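Local coordinates for protein sugar ABC transporter (Agrobacterium radiobacter, PDB 4RXT) that probably serves as the sugar-binding component of an ABC-type carbohydrate transporter, and is captured here holding arabinose in its pocket, at residues G133-L147 with N191-M204. Sequence-based numbering, arbitrary orientation.
Sequences GDVVIITNTPGAGSL and NPKIVGVFASNLIM. With ARA (alpha-L-arabinopyranose), chain B.
Val-136 uses both its backbone N and its backbone O on the neighbouring strand: its N donates to Gly-196 O (3.0 Å) and its O accepts Phe-198 N. The same parallel pattern continues with Ile-138, whose N meets Phe-198 O at 2.9 Å, and whose O takes a longer bond from Ser-200 N. At the start, Val-195 N binds Asp-134 O. Strands 133-139 and 194-199 are thus adjacent, twisted by 21°, within one lobe's sheet; strand 165-172 flanks 133-139 on its other edge.

Apolar side chains cover both faces. Val-136 CG2 sits between its own N and carbonyl carbon (CG1 at chi1 -56°), and from there lies against both methyls of Val-197, while CG1 meets Ile-194 CD1; helix 177-190 covers this face. Here too Met-204 bends across the strand end, its SD 3.6 Å from Ile-138 CG2. On the other, Ile-137 CD1 approaches Phe-198 CD2 at 3.6 Å, the two side chains running alongside, and the Phe-198 ring stacks with Phe-154.

Polar groups close the two ends. Asn-191 ND2 donates to Asp-134 OD2 over 3.3 Å, on the anti side and tilted out of the carboxylate plane, the two planes 67° apart, while Asn-191 OD1 makes an Asx turn with Lys-193 N. At the other end, toward the sugar, one water joins Thr-139 OG1, Ser-200 OG and Leu-147 O, and another links Asn-140 N to Ser-200 OG. Asn-201, an arabinose-binding residue, N-caps helix 202-214: its OD1 accepts Met-204 N at 3.0 Å.

As in other periplasmic binding proteins, the pocket lies beyond the C-terminal ends of parallel strands. The capping bond limits rotation of the Asn-201 amide, and the waters tie together the ends of the two strands, just before the N-terminal turns that bring Ser-146, Leu-147 and Asn-201 to the sugar.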
loop_
_atom_site.group_PDB
_atom_site.type_symbol
_atom_site.label_atom_id
_atom_site.label_comp_id
_atom_site.label_asym_id
_atom_site.label_seq_id
_atom_site.Cartn_x
_atom_site.Cartn_y
_atom_site.Cartn_z
ATOM N N GLY A 133 22.276 11.915 -9.133
ATOM C CA GLY A 133 21.479 13.037 -8.741
ATOM C C GLY A 133 20.847 12.866 -7.382
ATOM O O GLY A 133 20.923 11.800 -6.747
ATOM N N ASP A 134 20.214 13.950 -6.956
ATOM C CA ASP A 134 19.546 14.023 -5.661
ATOM C C ASP A 134 18.138 13.498 -5.736
ATOM O O ASP A 134 17.387 13.821 -6.637
ATOM C CB ASP A 134 19.507 15.447 -5.117
ATOM C CG ASP A 134 20.883 15.995 -4.790
ATOM O OD1 ASP A 134 21.858 15.224 -4.867
ATOM O OD2 ASP A 134 20.960 17.189 -4.407
ATOM N N VAL A 135 17.807 12.617 -4.802
ATOM C CA VAL A 135 16.478 12.028 -4.760
ATOM C C VAL A 135 15.889 12.147 -3.364
ATOM O O VAL A 135 16.608 12.365 -2.378
ATOM C CB VAL A 135 16.494 10.556 -5.229
ATOM C CG1 VAL A 135 17.067 10.503 -6.641
ATOM C CG2 VAL A 135 17.213 9.602 -4.257
ATOM N N VAL A 136 14.568 11.981 -3.294
ATOM C CA VAL A 136 13.820 12.059 -2.055
ATOM C C VAL A 136 12.815 10.915 -1.946
ATOM O O VAL A 136 12.421 10.336 -2.937
ATOM C CB VAL A 136 13.107 13.431 -1.875
ATOM C CG1 VAL A 136 14.117 14.561 -1.953
ATOM C CG2 VAL A 136 12.004 13.668 -2.868
ATOM N N ILE A 137 12.464 10.573 -0.713
ATOM C CA ILE A 137 11.408 9.660 -0.427
ATOM C C ILE A 137 10.371 10.383 0.442
ATOM O O ILE A 137 10.690 11.119 1.365
ATOM C CB ILE A 137 11.901 8.323 0.214
ATOM C CG1 ILE A 137 10.731 7.407 0.553
ATOM C CG2 ILE A 137 12.766 8.575 1.427
ATOM C CD1 ILE A 137 11.107 5.996 0.966
ATOM N N ILE A 138 9.107 10.162 0.088
ATOM C CA ILE A 138 7.990 10.719 0.822
ATOM C C ILE A 138 7.018 9.583 1.159
ATOM O O ILE A 138 6.534 8.862 0.257
ATOM C CB ILE A 138 7.266 11.849 0.040
ATOM C CG1 ILE A 138 8.258 12.910 -0.449
ATOM C CG2 ILE A 138 6.143 12.456 0.903
ATOM C CD1 ILE A 138 7.667 13.873 -1.451
ATOM N N THR A 139 6.751 9.461 2.453
ATOM C CA THR A 139 5.975 8.399 3.091
ATOM C C THR A 139 4.713 8.985 3.736
ATOM O O THR A 139 4.757 10.009 4.404
ATOM C CB THR A 139 6.844 7.622 4.123
ATOM O OG1 THR A 139 7.983 7.095 3.444
ATOM C CG2 THR A 139 6.065 6.505 4.770
ATOM N N ASN A 140 3.595 8.322 3.493
ATOM C CA ASN A 140 2.244 8.811 3.854
ATOM C C ASN A 140 2.120 9.206 5.326
ATOM O O ASN A 140 1.603 10.192 5.670
ATOM C CB ASN A 140 1.215 7.704 3.510
ATOM C CG ASN A 140 -0.226 8.139 3.578
ATOM O OD1 ASN A 140 -1.082 7.369 3.950
ATOM N ND2 ASN A 140 -0.477 9.303 3.201
ATOM N N THR A 141 2.633 8.327 6.190
ATOM C CA THR A 141 2.508 8.477 7.644
ATOM C C THR A 141 3.542 7.523 8.287
ATOM O O THR A 141 3.901 6.500 7.687
ATOM C CB THR A 141 1.070 8.152 8.118
ATOM O OG1 THR A 141 0.902 8.440 9.524
ATOM C CG2 THR A 141 0.678 6.688 7.800
ATOM N N PRO A 142 4.021 7.850 9.506
ATOM C CA PRO A 142 5.012 6.946 10.129
ATOM C C PRO A 142 4.414 5.688 10.772
ATOM O O PRO A 142 3.248 5.656 11.151
ATOM C CB PRO A 142 5.630 7.822 11.211
ATOM C CG PRO A 142 4.544 8.707 11.613
ATOM C CD PRO A 142 3.812 9.052 10.329
ATOM N N GLY A 143 5.241 4.658 10.935
ATOM C CA GLY A 143 4.845 3.533 11.758
ATOM C C GLY A 143 4.027 2.432 11.089
ATOM O O GLY A 143 3.635 1.474 11.737
ATOM N N ALA A 144 3.840 2.514 9.778
ATOM C CA ALA A 144 3.080 1.491 9.044
ATOM C C ALA A 144 3.999 0.367 8.615
ATOM O O ALA A 144 5.070 0.614 8.116
ATOM C CB ALA A 144 2.365 2.086 7.805
ATOM N N GLY A 145 3.574 -0.861 8.768
ATOM C CA GLY A 145 4.417 -1.990 8.378
ATOM C C GLY A 145 4.795 -1.948 6.893
ATOM O O GLY A 145 5.949 -2.049 6.514
ATOM N N SER A 146 3.776 -1.807 6.042
ATOM C CA SER A 146 3.997 -1.825 4.584
ATOM C C SER A 146 4.962 -0.691 4.183
ATOM O O SER A 146 5.932 -0.899 3.437
ATOM C CB SER A 146 2.673 -1.715 3.820
ATOM O OG SER A 146 2.007 -0.562 4.254
ATOM N N LEU A 147 4.678 0.510 4.668
ATOM C CA LEU A 147 5.437 1.696 4.221
ATOM C C LEU A 147 6.889 1.718 4.738
ATOM O O LEU A 147 7.810 2.163 4.031
ATOM C CB LEU A 147 4.727 2.984 4.617
ATOM C CG LEU A 147 3.249 3.064 4.175
ATOM C CD1 LEU A 147 2.671 4.436 4.554
ATOM C CD2 LEU A 147 3.012 2.750 2.693
ATOM N N ASN A 191 15.555 22.697 -2.598
ATOM C CA ASN A 191 16.667 22.009 -3.252
ATOM C C ASN A 191 16.372 21.764 -4.717
ATOM O O ASN A 191 15.893 20.683 -5.094
ATOM C CB ASN A 191 17.056 20.694 -2.604
ATOM C CG ASN A 191 18.378 20.134 -3.197
ATOM O OD1 ASN A 191 18.937 20.725 -4.144
ATOM N ND2 ASN A 191 18.883 19.014 -2.647
ATOM N N PRO A 192 16.694 22.760 -5.572
ATOM C CA PRO A 192 16.405 22.590 -6.989
ATOM C C PRO A 192 17.240 21.492 -7.710
ATOM O O PRO A 192 16.978 21.182 -8.881
ATOM C CB PRO A 192 16.712 23.986 -7.568
ATOM C CG PRO A 192 17.705 24.572 -6.614
ATOM C CD PRO A 192 17.190 24.128 -5.281
ATOM N N LYS A 193 18.205 20.891 -7.011
ATOM C CA LYS A 193 18.946 19.743 -7.556
ATOM C C LYS A 193 18.152 18.415 -7.548
ATOM O O LYS A 193 18.598 17.421 -8.119
ATOM C CB LYS A 193 20.252 19.532 -6.811
ATOM C CG LYS A 193 21.233 20.683 -6.934
ATOM C CD LYS A 193 22.483 20.386 -6.096
ATOM C CE LYS A 193 23.501 21.522 -6.197
ATOM N NZ LYS A 193 24.766 21.112 -5.556
ATOM N N ILE A 194 16.981 18.388 -6.916
ATOM C CA ILE A 194 16.233 17.123 -6.818
ATOM C C ILE A 194 15.813 16.683 -8.232
ATOM O O ILE A 194 15.246 17.490 -8.981
ATOM C CB ILE A 194 15.025 17.254 -5.897
ATOM C CG1 ILE A 194 15.507 17.351 -4.436
ATOM C CG2 ILE A 194 14.080 16.060 -6.081
ATOM C CD1 ILE A 194 14.453 17.918 -3.497
ATOM N N VAL A 195 16.145 15.440 -8.601
ATOM C CA VAL A 195 15.759 14.878 -9.919
ATOM C C VAL A 195 14.806 13.697 -9.853
ATOM O O VAL A 195 14.228 13.239 -10.848
ATOM C CB VAL A 195 16.979 14.441 -10.751
ATOM C CG1 VAL A 195 17.809 15.644 -11.139
ATOM C CG2 VAL A 195 17.825 13.434 -9.992
ATOM N N GLY A 196 14.584 13.209 -8.646
ATOM C CA GLY A 196 13.830 11.991 -8.445
ATOM C C GLY A 196 13.120 11.908 -7.103
ATOM O O GLY A 196 13.619 12.415 -6.090
ATOM N N VAL A 197 11.976 11.231 -7.080
ATOM C CA VAL A 197 11.154 11.085 -5.907
ATOM C C VAL A 197 10.503 9.715 -5.882
ATOM O O VAL A 197 9.961 9.269 -6.918
ATOM C CB VAL A 197 9.982 12.115 -5.894
ATOM C CG1 VAL A 197 9.190 12.040 -4.592
ATOM C CG2 VAL A 197 10.464 13.532 -6.191
ATOM N N PHE A 198 10.559 9.069 -4.708
ATOM C CA PHE A 198 9.753 7.863 -4.426
ATOM C C PHE A 198 8.612 8.238 -3.489
ATOM O O PHE A 198 8.842 8.685 -2.383
ATOM C CB PHE A 198 10.663 6.762 -3.815
ATOM C CG PHE A 198 9.935 5.510 -3.435
ATOM C CD1 PHE A 198 8.886 5.008 -4.193
ATOM C CD2 PHE A 198 10.320 4.810 -2.305
ATOM C CE1 PHE A 198 8.231 3.843 -3.840
ATOM C CE2 PHE A 198 9.672 3.633 -1.937
ATOM C CZ PHE A 198 8.631 3.138 -2.700
ATOM N N ALA A 199 7.381 8.088 -3.995
ATOM C CA ALA A 199 6.090 8.345 -3.300
ATOM C C ALA A 199 5.454 6.987 -3.028
ATOM O O ALA A 199 4.922 6.340 -3.911
ATOM C CB ALA A 199 5.171 9.203 -4.172
ATOM N N SER A 200 5.572 6.523 -1.780
ATOM C CA SER A 200 5.508 5.077 -1.555
ATOM C C SER A 200 4.121 4.448 -1.315
ATOM O O SER A 200 4.037 3.297 -0.899
ATOM C CB SER A 200 6.403 4.683 -0.414
ATOM O OG SER A 200 5.925 5.301 0.760
ATOM N N ASN A 201 3.055 5.207 -1.563
ATOM C CA ASN A 201 1.717 4.623 -1.599
ATOM C C ASN A 201 0.806 5.459 -2.517
ATOM O O ASN A 201 1.221 6.490 -3.025
ATOM C CB ASN A 201 1.157 4.425 -0.177
ATOM C CG ASN A 201 0.529 5.688 0.409
ATOM O OD1 ASN A 201 0.931 6.810 0.085
ATOM N ND2 ASN A 201 -0.458 5.512 1.253
ATOM N N LEU A 202 -0.444 5.036 -2.638
ATOM C CA LEU A 202 -1.362 5.731 -3.549
ATOM C C LEU A 202 -1.488 7.225 -3.199
ATOM O O LEU A 202 -1.510 8.085 -4.066
ATOM C CB LEU A 202 -2.730 5.087 -3.478
ATOM C CG LEU A 202 -3.832 5.781 -4.277
ATOM C CD1 LEU A 202 -3.436 5.735 -5.734
ATOM C CD2 LEU A 202 -5.148 5.074 -4.013
ATOM N N ILE A 203 -1.650 7.502 -1.915
ATOM C CA ILE A 203 -1.959 8.835 -1.433
ATOM C C ILE A 203 -0.812 9.794 -1.724
ATOM O O ILE A 203 -0.990 10.902 -2.178
ATOM C CB ILE A 203 -2.320 8.836 0.083
ATOM C CG1 ILE A 203 -3.428 7.805 0.396
ATOM C CG2 ILE A 203 -2.709 10.235 0.556
ATOM C CD1 ILE A 203 -4.665 7.948 -0.473
ATOM N N MET A 204 0.408 9.334 -1.466
ATOM C CA MET A 204 1.549 10.151 -1.822
ATOM C C MET A 204 1.766 10.271 -3.330
ATOM O O MET A 204 2.150 11.347 -3.833
ATOM C CB MET A 204 2.830 9.665 -1.116
ATOM C CG MET A 204 2.847 9.821 0.402
ATOM S SD MET A 204 2.695 11.557 1.011
ATOM C CE MET A 204 0.908 11.707 1.232
HETATM C C1 ARA B . -1.271 1.122 -0.161
HETATM C C2 ARA B . -0.555 0.372 0.979
HETATM C C3 ARA B . -1.351 0.529 2.263
HETATM C C4 ARA B . -1.659 2.007 2.561
HETATM C C5 ARA B . -1.420 2.859 1.386
HETATM O O1 ARA B . -0.077 1.262 -0.922
HETATM O O2 ARA B . -0.449 -1.033 0.679
HETATM O O3 ARA B . -0.642 -0.145 3.316
HETATM O O4 ARA B . -0.739 2.595 3.483
HETATM O O5 ARA B . -1.926 2.347 0.142
HETATM O O HOH W 1 20.816 16.247 -8.746
HETATM O O HOH W 2 7.816 4.466 2.485
HETATM O O HOH W 3 3.561 6.334 1.447
#